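Demethyldecarbamoylnovobiocin O-methyltransferase (Streptomyces caeruleus, PDB 2WK1) methylates the 4-hydroxyl of the noviose sugar with S-adenosyl-L-methionine in the penultimate step of novobiocin biosynthesis. Local coordinates at residues 51-56 / 80-85; 72-77 / 271-276; 110-115 / 212-217; 153-158 / 218-223. All blocks are in the same frame, centred on the assembly; numbering follows the deposited sequence.

Interaction 1 of 4, residues 51-56 / 80-85; sequences YEDPAH and ANAHTM. With SAH (S-adenosyl-L-homocysteine), chain B.
Asp53 holds the loop 80-85 through both carboxylate oxygens. OD1 takes the side-chain amide of Asn81: ND2 to OD1 is 2.9 Å, nearly straight at 169°. The bond lies in the Asn81 amide plane and uses the syn lone pair of OD1. OD2 collects two backbone N-H groups. Asn81 N reaches OD2 at 2.8 Å on its syn lone pair, and Ala82 N comes to OD2 at 2.9 Å from above the carboxylate plane. With CG anti to the backbone N (chi1 -168°), the Asp53 carboxylate is directed at this run of amides. The carboxylate and the Asn81 amide are turned 49° apart. One backbone bond adds to the grip, Ala80 N to Pro54 O at 2.8 Å.

Packing is lighter. The hydroxyl end of Tyr51 rests on Ala82, with OH 3.6 Å from CB. Ala80 CB lies against Pro54 O and, more loosely, the Pro54 ring, with CG at 4.4 Å. The ring of Tyr51 also stacks on Tyr51 of the second subunit, so this loop reaches the dimer interface.

Ligand contacts lie at the far end of 80-85. Thr84 OG1 donates to OXT of S-adenosyl-L-homocysteine at 2.6 Å, and Met85 N donates to its O at 2.9 Å. Both carboxylate oxygens of the product are thus bound.

Three N-H groups converge on one carboxylate, which would probably favour its charged form. The chemistry implies a firmly set loop just ahead of Thr84 and Met85, linking the dimer side of the chain to the S-adenosyl-L-methionine pocket.

Interaction 2 of 4, residues 72-77 / 271-276; sequences RNEGRD and IDRDGV. With SO4 (sulfate ion), chain D.
A Schellman motif ends helix 69-73, with Gly75 at positive phi as its C-prime residue, and the chain beyond it meets the turn between strands 269-270 and 276-279. Arg76 and Asp274 form the salt bridge between them. Arg76 comes side-on, with NE 2.7 Å from Asp274 OD2 on its syn lone pair. Its NH2 reaches Asp274 OD1 at 3.2 Å, from above the carboxylate plane. The two flat groups are 59° apart, and a bend at chi2 (-72°) brings the guanidinium across.

Arg273 lays its CB and CD over one face of that guanidinium. Both arginines hold a sulfate that was probably picked up from the crystallisation medium. Arg76 NH2 is 2.7 Å from O2, and Arg273 NH2 is 2.7 Å from O3. Glu74 OE1 also touches Arg273 CD, at 3.3 Å.

A water joins Glu74 O, Arg273 N and Asp274 OD2. Asp272 OD1 accepts from Asp274 N and from Gly275 N, the latter at 2.9 Å. Arg90 of helix 87-103 makes a salt bridge with Asp272 OD2. These two bonds to Asp272 OD1 are typical of an Asx turn and Asx motif, here shaping the link between two strands.

Interaction 3 of 4, residues 110-115 / 212-217; sequences LVETGV and VLRMDG. With SAH (S-adenosyl-L-homocysteine), chain B; EDO (1,2-ethanediol), chain F.
Glu112 lies alongside Arg214, both side chains pointing the same way from neighbouring strands. Each leaves with CG anti to its own N (chi1 -167° for Glu112) and runs out extended. Arg214 NH1 donates to Glu112 OE2 at 2.9 Å in a salt bridge, nearly along the C-O bond of the carboxylate. The same NH1 reaches Asp216 OD2 at 3.1 Å, in the guanidinium plane. NH1 thus bridges the two acids, whose OE2 and OD2 are 4.0 Å apart. The amino N of S-adenosyl-L-homocysteine sits there too, 2.7 Å from Glu112 OE2. It is hydrogen-bonded to Asp216 OD2 at 2.8 Å and to Gly114 O at 2.9 Å.

The strands are parallel, their axes 11° apart. Arg214 N donates to Val111 O at 2.9 Å, Val111 N to Val212 O, and Thr113 N to Arg214 O. Past the strand end, Asp216 N donates to Thr113 O. On the face away from Glu112, Val111 CG1 packs on Leu213 CD1 at 3.5 Å.

Asp216 is also a predicted magnesium ligand, and Arg214 NH2 bridges to Asp243, another such ligand. Gly114, at positive phi, brings its CA to a C-H...O contact with Asp216 O.

These are central strands of a Rossmann-like methyltransferase sheet. Strands 138-142 and 238-242 flank the pair. Helices 87-103 and 119-130 cover the Glu112 and Arg214 face, and helix 220-230 covers the face of Thr113 and Met215.

Interaction 4 of 4, residues 153-158 / 218-223; sequences DGYAGD and DLYEST. With SAH (S-adenosyl-L-homocysteine), chain B; EDO (1,2-ethanediol), chain F.
Tyr155, the N-cap residue of helix 156-161, stacks face-to-face on Tyr220, the first residue of helix 220-230. The ring centroids are 3.8 Å apart and the planes 9° apart. Although the rings are nearly parallel, the two side chains cross at about a right angle. Each has CG anti to its backbone N (chi1 -175° for Tyr155). The closest atoms are Tyr155 CD2 and Tyr220 CB, at 3.4 Å. The hydroxyls bond to helix 249-261, Tyr155 to Asp253 and Tyr220 to Glu257. The backbone N of Tyr155 donates to a water that in turn donates to Asp158 OD2 and Glu221 OE1.

Next comes Asp158, the third residue of helix 156-161. From a distant part of the chain, its carboxylate accepts the first two N-H groups of helix 220-230, each on a syn lone pair. Tyr220 N reaches OD1 at 2.8 Å, and Glu221 N reaches OD2 at 3.0 Å. Leu219 packs its CB against the same carboxylate, 3.6 Å from OD2.

Glu221 directly precedes Ser222, whose OG donates to adenine N7 of S-adenosyl-L-homocysteine at 2.8 Å. The two N-H groups and the helix N-terminus would probably stabilise the Asp158 charge, while the water links it to Glu221, whose OE1 is 4.5 Å from Asp158 OD2.

Overall arrangement
Interaction 3 is the buried core, two parallel strands near the centre of the chain. Interaction 2 is a surface contact, and interactions 1 and 4 are partly buried. Interactions 1, 3 and 4 all touch S-adenosyl-L-homocysteine, at its carboxylate, its amino group and its adenine in turn. The segments of interactions 3 and 4 alternate along the chain; strand 210-215 of one leads into helix 220-230 of the other. Interactions 1 and 2 meet through Asp53 O and Arg72 NH2. Chemistry follows place. The core pairs backbone bonds with a buried salt-bridge network, the surface contact uses charge and water, and both partly buried contacts use an aspartate to collect backbone amides.

Interaction 1 of 4, residues 51-56 / 80-85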
# COMPACT_ATOMS: atom_id res chain seq x y z
N TYR A 51 1.44 -6.31 2.51
CA TYR A 51 2.11 -6.36 3.79
C TYR A 51 1.69 -7.53 4.66
O TYR A 51 1.97 -7.56 5.85
CB TYR A 51 2.01 -5.01 4.55
CG TYR A 51 0.62 -4.49 4.89
CD1 TYR A 51 -0.13 -3.77 3.97
CD2 TYR A 51 0.07 -4.71 6.15
CE1 TYR A 51 -1.38 -3.29 4.29
CE2 TYR A 51 -1.18 -4.22 6.48
CZ TYR A 51 -1.91 -3.52 5.55
OH TYR A 51 -3.14 -3.04 5.94
N GLU A 52 1.00 -8.51 4.05
CA GLU A 52 0.64 -9.77 4.70
C GLU A 52 -0.12 -9.54 5.99
O GLU A 52 0.17 -10.13 7.04
CB GLU A 52 1.90 -10.63 4.94
CG GLU A 52 2.64 -10.89 3.65
CD GLU A 52 3.92 -11.66 3.80
OE1 GLU A 52 4.12 -12.36 4.82
OE2 GLU A 52 4.71 -11.59 2.87
N ASP A 53 -1.12 -8.66 5.93
CA ASP A 53 -1.88 -8.35 7.12
C ASP A 53 -2.61 -9.59 7.64
O ASP A 53 -3.38 -10.21 6.89
CB ASP A 53 -2.90 -7.24 6.81
CG ASP A 53 -3.54 -6.66 8.06
OD1 ASP A 53 -2.80 -6.41 9.05
OD2 ASP A 53 -4.77 -6.47 8.08
N PRO A 54 -2.38 -9.97 8.90
CA PRO A 54 -3.08 -11.14 9.41
C PRO A 54 -4.56 -10.93 9.60
O PRO A 54 -5.04 -9.79 9.60
CB PRO A 54 -2.40 -11.39 10.77
CG PRO A 54 -1.84 -10.13 11.14
CD PRO A 54 -1.51 -9.35 9.91
N ALA A 55 -5.29 -12.03 9.79
CA ALA A 55 -6.70 -11.95 10.17
C ALA A 55 -6.86 -11.34 11.58
O ALA A 55 -5.98 -11.47 12.46
CB ALA A 55 -7.36 -13.32 10.08
N HIS A 56 -7.99 -10.67 11.78
CA HIS A 56 -8.35 -9.99 13.03
C HIS A 56 -8.35 -11.00 14.17
O HIS A 56 -8.76 -12.15 13.98
CB HIS A 56 -9.77 -9.39 12.86
CG HIS A 56 -10.08 -8.25 13.77
ND1 HIS A 56 -10.27 -8.40 15.14
CD2 HIS A 56 -10.28 -6.94 13.51
CE1 HIS A 56 -10.55 -7.23 15.67
NE2 HIS A 56 -10.56 -6.32 14.70
N ALA A 80 -6.97 -7.80 10.15
CA ALA A 80 -6.70 -7.09 11.38
C ALA A 80 -6.63 -5.59 11.24
O ALA A 80 -7.14 -4.84 12.07
CB ALA A 80 -5.39 -7.62 11.99
N ASN A 81 -6.03 -5.14 10.14
CA ASN A 81 -5.78 -3.71 9.93
C ASN A 81 -6.18 -3.21 8.55
O ASN A 81 -6.38 -2.01 8.38
CB ASN A 81 -4.31 -3.39 10.16
CG ASN A 81 -3.85 -3.82 11.51
OD1 ASN A 81 -4.16 -3.18 12.50
ND2 ASN A 81 -3.13 -4.93 11.57
N ALA A 82 -6.25 -4.08 7.54
CA ALA A 82 -6.48 -3.64 6.18
C ALA A 82 -7.88 -3.05 6.03
O ALA A 82 -8.78 -3.26 6.84
CB ALA A 82 -6.26 -4.78 5.20
N HIS A 83 -8.06 -2.32 4.95
CA HIS A 83 -9.18 -1.40 4.83
C HIS A 83 -10.45 -1.99 4.22
O HIS A 83 -11.49 -1.35 4.28
CB HIS A 83 -8.75 -0.15 4.04
CG HIS A 83 -7.66 0.61 4.71
ND1 HIS A 83 -6.42 0.84 4.15
CD2 HIS A 83 -7.63 1.16 5.95
CE1 HIS A 83 -5.68 1.51 5.01
NE2 HIS A 83 -6.39 1.73 6.10
N THR A 84 -10.35 -3.21 3.69
CA THR A 84 -11.53 -3.93 3.21
C THR A 84 -11.42 -5.39 3.57
O THR A 84 -10.31 -5.93 3.65
CB THR A 84 -11.70 -3.80 1.67
OG1 THR A 84 -12.89 -4.44 1.24
CG2 THR A 84 -10.52 -4.38 0.91
N MET A 85 -12.58 -6.00 3.76
CA MET A 85 -12.68 -7.45 3.97
C MET A 85 -13.08 -8.22 2.72
O MET A 85 -13.18 -9.44 2.78
CB MET A 85 -13.65 -7.80 5.12
CG MET A 85 -15.07 -7.40 4.82
SD MET A 85 -16.27 -7.92 6.05
CE MET A 85 -15.93 -6.74 7.36
N SAH B . -17.86 -3.36 2.04
CA SAH B . -17.04 -3.48 3.29
CB SAH B . -17.67 -4.49 4.24
CG SAH B . -19.04 -4.07 4.76
SD SAH B . -19.39 -4.81 6.37
C SAH B . -15.60 -3.75 2.95
O SAH B . -14.85 -4.27 3.78
OXT SAH B . -15.16 -3.36 1.87
C5' SAH B . -21.14 -4.44 6.55
C4' SAH B . -21.41 -2.93 6.75
O4' SAH B . -22.83 -2.70 6.55
C3' SAH B . -21.04 -2.39 8.13
O3' SAH B . -20.14 -1.27 8.04
C2' SAH B . -22.41 -2.00 8.73
O2' SAH B . -22.39 -0.87 9.60
C1' SAH B . -23.26 -1.70 7.48
N9 SAH B . -24.71 -1.89 7.60
C8 SAH B . -25.35 -3.09 7.51
N7 SAH B . -26.69 -2.91 7.52
C5 SAH B . -26.90 -1.57 7.59
C6 SAH B . -28.06 -0.72 7.58
N6 SAH B . -29.28 -1.25 7.53
N1 SAH B . -27.87 0.60 7.63
C2 SAH B . -26.64 1.15 7.63
N3 SAH B . -25.51 0.44 7.64
C4 SAH B . -25.61 -0.91 7.60

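Interaction 2 of 4, residues 72-77 / 271-276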
# COMPACT_ATOMS: atom_id res chain seq x y z
N ARG A 72 -7.20 -14.50 1.75
CA ARG A 72 -7.35 -13.07 1.46
C ARG A 72 -7.73 -12.84 -0.00
O ARG A 72 -8.50 -11.92 -0.32
CB ARG A 72 -6.07 -12.32 1.80
CG ARG A 72 -6.23 -10.81 1.77
CD ARG A 72 -7.25 -10.27 2.78
NE ARG A 72 -7.07 -10.81 4.13
CZ ARG A 72 -6.07 -10.50 4.94
NH1 ARG A 72 -5.15 -9.60 4.59
NH2 ARG A 72 -6.00 -11.07 6.14
N ASN A 73 -7.25 -13.69 -0.90
CA ASN A 73 -7.57 -13.57 -2.30
C ASN A 73 -9.05 -13.66 -2.59
O ASN A 73 -9.54 -13.03 -3.54
CB ASN A 73 -6.78 -14.57 -3.16
CG ASN A 73 -5.76 -13.83 -3.89
OD1 ASN A 73 -4.84 -13.32 -3.28
ND2 ASN A 73 -6.09 -13.50 -5.15
N GLU A 74 -9.76 -14.45 -1.79
CA GLU A 74 -11.19 -14.66 -1.95
C GLU A 74 -12.03 -13.93 -0.91
O GLU A 74 -13.23 -14.07 -0.88
CB GLU A 74 -11.50 -16.16 -1.99
CG GLU A 74 -10.95 -16.82 -3.24
CD GLU A 74 -11.21 -18.29 -3.34
OE1 GLU A 74 -11.21 -18.97 -2.29
OE2 GLU A 74 -11.39 -18.76 -4.48
N GLY A 75 -11.40 -13.11 -0.08
CA GLY A 75 -12.14 -12.30 0.88
C GLY A 75 -12.84 -13.12 1.95
O GLY A 75 -13.96 -12.82 2.34
N ARG A 76 -12.12 -14.13 2.46
CA ARG A 76 -12.72 -15.06 3.41
C ARG A 76 -12.26 -14.91 4.83
O ARG A 76 -12.42 -15.81 5.67
CB ARG A 76 -12.54 -16.49 2.88
CG ARG A 76 -13.62 -16.82 1.85
CD ARG A 76 -14.96 -16.98 2.61
NE ARG A 76 -16.09 -17.35 1.78
CZ ARG A 76 -16.47 -18.60 1.54
NH1 ARG A 76 -15.82 -19.64 2.06
NH2 ARG A 76 -17.54 -18.79 0.79
N ASP A 77 -11.75 -13.74 5.15
CA ASP A 77 -11.45 -13.37 6.51
C ASP A 77 -11.72 -11.88 6.76
O ASP A 77 -12.09 -11.13 5.82
CB ASP A 77 -10.01 -13.78 6.90
CG ASP A 77 -8.92 -13.05 6.13
OD1 ASP A 77 -9.22 -12.19 5.28
OD2 ASP A 77 -7.73 -13.32 6.44
N ILE A 271 -18.58 -13.91 -8.93
CA ILE A 271 -17.27 -13.28 -8.75
C ILE A 271 -16.25 -14.21 -8.11
O ILE A 271 -15.14 -14.38 -8.61
CB ILE A 271 -17.41 -12.00 -7.88
CG1 ILE A 271 -18.37 -11.00 -8.53
CG2 ILE A 271 -16.04 -11.40 -7.65
CD1 ILE A 271 -18.92 -9.92 -7.64
N ASP A 272 -16.64 -14.79 -7.01
CA ASP A 272 -15.74 -15.64 -6.22
C ASP A 272 -16.57 -16.74 -5.56
O ASP A 272 -17.48 -17.27 -6.21
CB ASP A 272 -14.86 -14.81 -5.27
CG ASP A 272 -15.65 -13.90 -4.33
OD1 ASP A 272 -16.88 -14.02 -4.22
OD2 ASP A 272 -14.99 -13.07 -3.67
N ARG A 273 -16.29 -17.10 -4.30
CA ARG A 273 -17.11 -18.10 -3.62
C ARG A 273 -18.33 -17.47 -2.97
O ARG A 273 -19.14 -18.20 -2.35
CB ARG A 273 -16.28 -18.81 -2.54
CG ARG A 273 -15.03 -19.45 -3.11
CD ARG A 273 -14.28 -20.22 -2.05
NE ARG A 273 -14.92 -21.46 -1.62
CZ ARG A 273 -14.62 -22.68 -2.07
NH1 ARG A 273 -13.76 -22.85 -3.06
NH2 ARG A 273 -15.24 -23.73 -1.56
N ASP A 274 -18.50 -16.14 -3.07
CA ASP A 274 -19.55 -15.41 -2.34
C ASP A 274 -20.36 -14.45 -3.21
O ASP A 274 -21.60 -14.50 -3.21
CB ASP A 274 -18.95 -14.62 -1.20
CG ASP A 274 -18.41 -15.53 -0.12
OD1 ASP A 274 -19.22 -16.12 0.64
OD2 ASP A 274 -17.17 -15.68 -0.04
N GLY A 275 -19.69 -13.58 -3.92
CA GLY A 275 -20.36 -12.47 -4.60
C GLY A 275 -20.86 -12.80 -5.98
O GLY A 275 -20.34 -13.70 -6.67
N VAL A 276 -21.85 -12.02 -6.41
CA VAL A 276 -22.37 -12.04 -7.78
C VAL A 276 -22.63 -10.60 -8.21
O VAL A 276 -22.65 -9.68 -7.39
CB VAL A 276 -23.68 -12.87 -7.91
CG1 VAL A 276 -23.47 -14.34 -7.42
CG2 VAL A 276 -24.82 -12.24 -7.12
S SO4 D . -17.68 -22.37 0.82
O1 SO4 D . -18.74 -23.29 0.41
O2 SO4 D . -17.64 -21.33 -0.19
O3 SO4 D . -16.42 -23.14 0.85
O4 SO4 D . -17.95 -21.81 2.14
O HOH W 1 -15.13 -15.86 -1.94

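Interaction 3 of 4, residues 110-115 / 212-217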
# COMPACT_ATOMS: atom_id res chain seq x y z
N LEU A 110 -21.19 6.45 -8.17
CA LEU A 110 -20.83 5.14 -7.65
C LEU A 110 -21.26 5.12 -6.18
O LEU A 110 -21.11 6.14 -5.49
CB LEU A 110 -19.31 4.95 -7.74
CG LEU A 110 -18.66 5.19 -9.10
CD1 LEU A 110 -17.16 4.98 -9.00
CD2 LEU A 110 -19.28 4.33 -10.17
N VAL A 111 -21.78 4.01 -5.68
CA VAL A 111 -22.16 3.90 -4.28
C VAL A 111 -21.85 2.55 -3.71
O VAL A 111 -22.00 1.55 -4.41
CB VAL A 111 -23.65 4.24 -4.10
CG1 VAL A 111 -24.55 3.26 -4.83
CG2 VAL A 111 -24.02 4.32 -2.60
N GLU A 112 -21.44 2.52 -2.45
CA GLU A 112 -21.43 1.31 -1.66
C GLU A 112 -22.32 1.49 -0.46
O GLU A 112 -22.22 2.50 0.25
CB GLU A 112 -20.04 0.93 -1.19
CG GLU A 112 -20.07 -0.51 -0.65
CD GLU A 112 -18.74 -1.04 -0.16
OE1 GLU A 112 -18.02 -0.25 0.46
OE2 GLU A 112 -18.43 -2.26 -0.39
N THR A 113 -23.23 0.54 -0.27
CA THR A 113 -24.07 0.47 0.90
C THR A 113 -23.53 -0.59 1.85
O THR A 113 -23.71 -1.78 1.63
CB THR A 113 -25.56 0.22 0.54
OG1 THR A 113 -25.69 -0.96 -0.24
CG2 THR A 113 -26.12 1.37 -0.23
N GLY A 114 -22.77 -0.15 2.84
CA GLY A 114 -22.10 -1.00 3.81
C GLY A 114 -20.63 -1.00 3.51
O GLY A 114 -20.18 -1.71 2.62
N VAL A 115 -19.88 -0.21 4.28
CA VAL A 115 -18.52 0.15 3.90
C VAL A 115 -17.42 -0.29 4.88
O VAL A 115 -16.25 -0.27 4.51
CB VAL A 115 -18.41 1.66 3.64
CG1 VAL A 115 -19.56 2.12 2.72
CG2 VAL A 115 -18.32 2.48 4.93
N VAL A 212 -22.74 2.36 -10.77
CA VAL A 212 -22.42 1.14 -10.02
C VAL A 212 -23.07 1.24 -8.65
O VAL A 212 -22.86 2.22 -7.94
CB VAL A 212 -20.90 0.88 -9.87
CG1 VAL A 212 -20.66 -0.40 -9.06
CG2 VAL A 212 -20.19 0.81 -11.24
N LEU A 213 -23.84 0.22 -8.30
CA LEU A 213 -24.45 0.06 -6.98
C LEU A 213 -23.84 -1.18 -6.36
O LEU A 213 -24.11 -2.26 -6.82
CB LEU A 213 -25.95 -0.12 -7.14
CG LEU A 213 -26.79 -0.56 -5.95
CD1 LEU A 213 -26.53 0.34 -4.73
CD2 LEU A 213 -28.28 -0.64 -6.34
N ARG A 214 -23.01 -1.02 -5.33
CA ARG A 214 -22.39 -2.15 -4.63
C ARG A 214 -23.08 -2.30 -3.28
O ARG A 214 -23.15 -1.36 -2.51
CB ARG A 214 -20.89 -2.00 -4.46
CG ARG A 214 -20.27 -3.26 -3.86
CD ARG A 214 -18.74 -3.23 -3.78
NE ARG A 214 -18.24 -4.59 -3.76
CZ ARG A 214 -18.33 -5.40 -2.70
NH1 ARG A 214 -18.65 -4.91 -1.52
NH2 ARG A 214 -18.06 -6.68 -2.84
N MET A 215 -23.63 -3.48 -3.03
CA MET A 215 -24.41 -3.77 -1.84
C MET A 215 -23.64 -4.71 -0.95
O MET A 215 -23.27 -5.82 -1.38
CB MET A 215 -25.75 -4.38 -2.24
CG MET A 215 -26.53 -3.55 -3.27
SD MET A 215 -28.22 -4.06 -3.41
CE MET A 215 -27.97 -5.74 -3.84
N ASP A 216 -23.42 -4.32 0.30
CA ASP A 216 -22.68 -5.13 1.26
C ASP A 216 -23.21 -4.84 2.66
O ASP A 216 -22.44 -4.46 3.57
CB ASP A 216 -21.19 -4.78 1.17
CG ASP A 216 -20.27 -5.85 1.76
OD1 ASP A 216 -20.74 -6.74 2.51
OD2 ASP A 216 -19.04 -5.78 1.47
N GLY A 217 -24.50 -5.02 2.84
CA GLY A 217 -25.17 -4.71 4.10
C GLY A 217 -25.57 -5.89 4.96
O GLY A 217 -26.24 -5.70 5.97
N SAH B . -17.86 -3.36 2.04
CA SAH B . -17.04 -3.48 3.29
CB SAH B . -17.67 -4.49 4.24
CG SAH B . -19.04 -4.07 4.76
SD SAH B . -19.39 -4.81 6.37
C SAH B . -15.60 -3.75 2.95
O SAH B . -14.85 -4.27 3.78
OXT SAH B . -15.16 -3.36 1.87
C5' SAH B . -21.14 -4.44 6.55
C4' SAH B . -21.41 -2.93 6.75
O4' SAH B . -22.83 -2.70 6.55
C3' SAH B . -21.04 -2.39 8.13
O3' SAH B . -20.14 -1.27 8.04
C2' SAH B . -22.41 -2.00 8.73
O2' SAH B . -22.39 -0.87 9.60
C1' SAH B . -23.26 -1.70 7.48
N9 SAH B . -24.71 -1.89 7.60
C8 SAH B . -25.35 -3.09 7.51
N7 SAH B . -26.69 -2.91 7.52
C5 SAH B . -26.90 -1.57 7.59
C6 SAH B . -28.06 -0.72 7.58
N6 SAH B . -29.28 -1.25 7.53
N1 SAH B . -27.87 0.60 7.63
C2 SAH B . -26.64 1.15 7.63
N3 SAH B . -25.51 0.44 7.64
C4 SAH B . -25.61 -0.91 7.60
C1 EDO F . -26.16 -7.02 -0.15
O1 EDO F . -26.51 -6.02 0.88
C2 EDO F . -25.79 -8.42 0.38
O2 EDO F . -24.35 -8.59 0.36

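Interaction 4 of 4, residues 153-158 / 218-223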
# COMPACT_ATOMS: atom_id res chain seq x y z
N ASP A 153 -39.25 -7.91 15.64
CA ASP A 153 -40.04 -7.75 14.41
C ASP A 153 -39.19 -7.82 13.12
O ASP A 153 -39.70 -7.63 12.01
CB ASP A 153 -40.82 -6.44 14.46
CG ASP A 153 -41.71 -6.32 15.70
OD1 ASP A 153 -42.30 -7.35 16.12
OD2 ASP A 153 -41.83 -5.20 16.24
N GLY A 154 -37.90 -8.13 13.24
CA GLY A 154 -37.07 -8.31 12.04
C GLY A 154 -37.47 -9.51 11.20
O GLY A 154 -38.21 -10.39 11.65
N TYR A 155 -36.99 -9.55 9.97
CA TYR A 155 -37.07 -10.75 9.11
C TYR A 155 -36.52 -11.95 9.87
O TYR A 155 -35.47 -11.85 10.50
CB TYR A 155 -36.26 -10.50 7.83
CG TYR A 155 -36.33 -11.59 6.77
CD1 TYR A 155 -37.50 -11.78 6.04
CD2 TYR A 155 -35.23 -12.39 6.47
CE1 TYR A 155 -37.58 -12.76 5.08
CE2 TYR A 155 -35.29 -13.36 5.47
CZ TYR A 155 -36.48 -13.54 4.79
OH TYR A 155 -36.60 -14.50 3.81
N ALA A 156 -37.21 -13.08 9.82
CA ALA A 156 -36.82 -14.24 10.60
C ALA A 156 -35.37 -14.63 10.36
O ALA A 156 -34.62 -14.90 11.29
CB ALA A 156 -37.76 -15.43 10.29
N GLY A 157 -34.94 -14.60 9.10
CA GLY A 157 -33.56 -14.96 8.77
C GLY A 157 -32.54 -14.00 9.35
O GLY A 157 -31.45 -14.41 9.74
N ASP A 158 -32.91 -12.72 9.46
CA ASP A 158 -32.02 -11.73 10.05
C ASP A 158 -31.95 -11.93 11.55
O ASP A 158 -30.87 -11.84 12.14
CB ASP A 158 -32.52 -10.30 9.76
CG ASP A 158 -32.31 -9.88 8.32
OD1 ASP A 158 -31.56 -10.58 7.58
OD2 ASP A 158 -32.88 -8.82 7.93
N ASP A 218 -25.19 -7.11 4.56
CA ASP A 218 -25.28 -8.34 5.38
C ASP A 218 -26.65 -8.91 5.76
O ASP A 218 -26.70 -10.08 6.09
CB ASP A 218 -24.44 -8.19 6.65
CG ASP A 218 -22.95 -8.36 6.41
OD1 ASP A 218 -22.53 -9.22 5.59
OD2 ASP A 218 -22.19 -7.61 7.04
N LEU A 219 -27.72 -8.13 5.71
CA LEU A 219 -29.05 -8.56 6.14
C LEU A 219 -30.07 -8.51 5.04
O LEU A 219 -29.92 -7.74 4.09
CB LEU A 219 -29.58 -7.61 7.23
CG LEU A 219 -28.78 -7.42 8.49
CD1 LEU A 219 -29.48 -6.39 9.40
CD2 LEU A 219 -28.63 -8.75 9.14
N TYR A 220 -31.13 -9.29 5.18
CA TYR A 220 -32.26 -9.19 4.26
C TYR A 220 -32.77 -7.76 4.24
O TYR A 220 -33.00 -7.19 3.16
CB TYR A 220 -33.38 -10.14 4.68
CG TYR A 220 -34.68 -9.98 3.92
CD1 TYR A 220 -35.61 -9.03 4.31
CD2 TYR A 220 -34.95 -10.76 2.82
CE1 TYR A 220 -36.81 -8.89 3.62
CE2 TYR A 220 -36.13 -10.63 2.12
CZ TYR A 220 -37.05 -9.68 2.52
OH TYR A 220 -38.25 -9.55 1.84
N GLU A 221 -32.98 -7.18 5.42
CA GLU A 221 -33.61 -5.87 5.43
C GLU A 221 -32.74 -4.79 4.82
O GLU A 221 -33.24 -3.92 4.09
CB GLU A 221 -34.12 -5.50 6.81
CG GLU A 221 -33.16 -5.21 7.90
CD GLU A 221 -33.91 -4.47 9.00
OE1 GLU A 221 -34.62 -5.12 9.80
OE2 GLU A 221 -33.85 -3.22 9.02
N SER A 222 -31.45 -4.84 5.09
CA SER A 222 -30.51 -3.90 4.53
C SER A 222 -30.49 -4.00 3.02
O SER A 222 -30.47 -2.99 2.33
CB SER A 222 -29.12 -4.14 5.09
OG SER A 222 -29.11 -4.02 6.51
N THR A 223 -30.49 -5.23 2.51
CA THR A 223 -30.43 -5.47 1.08
C THR A 223 -31.72 -5.03 0.39
O THR A 223 -31.68 -4.39 -0.63
CB THR A 223 -30.13 -6.96 0.80
OG1 THR A 223 -28.93 -7.33 1.48
CG2 THR A 223 -29.98 -7.25 -0.67
N SAH B . -17.86 -3.36 2.04
CA SAH B . -17.04 -3.48 3.29
CB SAH B . -17.67 -4.49 4.24
CG SAH B . -19.04 -4.07 4.76
SD SAH B . -19.39 -4.81 6.37
C SAH B . -15.60 -3.75 2.95
O SAH B . -14.85 -4.27 3.78
OXT SAH B . -15.16 -3.36 1.87
C5' SAH B . -21.14 -4.44 6.55
C4' SAH B . -21.41 -2.93 6.75
O4' SAH B . -22.83 -2.70 6.55
C3' SAH B . -21.04 -2.39 8.13
O3' SAH B . -20.14 -1.27 8.04
C2' SAH B . -22.41 -2.00 8.73
O2' SAH B . -22.39 -0.87 9.60
C1' SAH B . -23.26 -1.70 7.48
N9 SAH B . -24.71 -1.89 7.60
C8 SAH B . -25.35 -3.09 7.51
N7 SAH B . -26.69 -2.91 7.52
C5 SAH B . -26.90 -1.57 7.59
C6 SAH B . -28.06 -0.72 7.58
N6 SAH B . -29.28 -1.25 7.53
N1 SAH B . -27.87 0.60 7.63
C2 SAH B . -26.64 1.15 7.63
N3 SAH B . -25.51 0.44 7.64
C4 SAH B . -25.61 -0.91 7.60
C1 EDO F . -26.16 -7.02 -0.15
O1 EDO F . -26.51 -6.02 0.88
C2 EDO F . -25.79 -8.42 0.38
O2 EDO F . -24.35 -8.59 0.36
O HOH W 2 -34.87 -7.80 9.46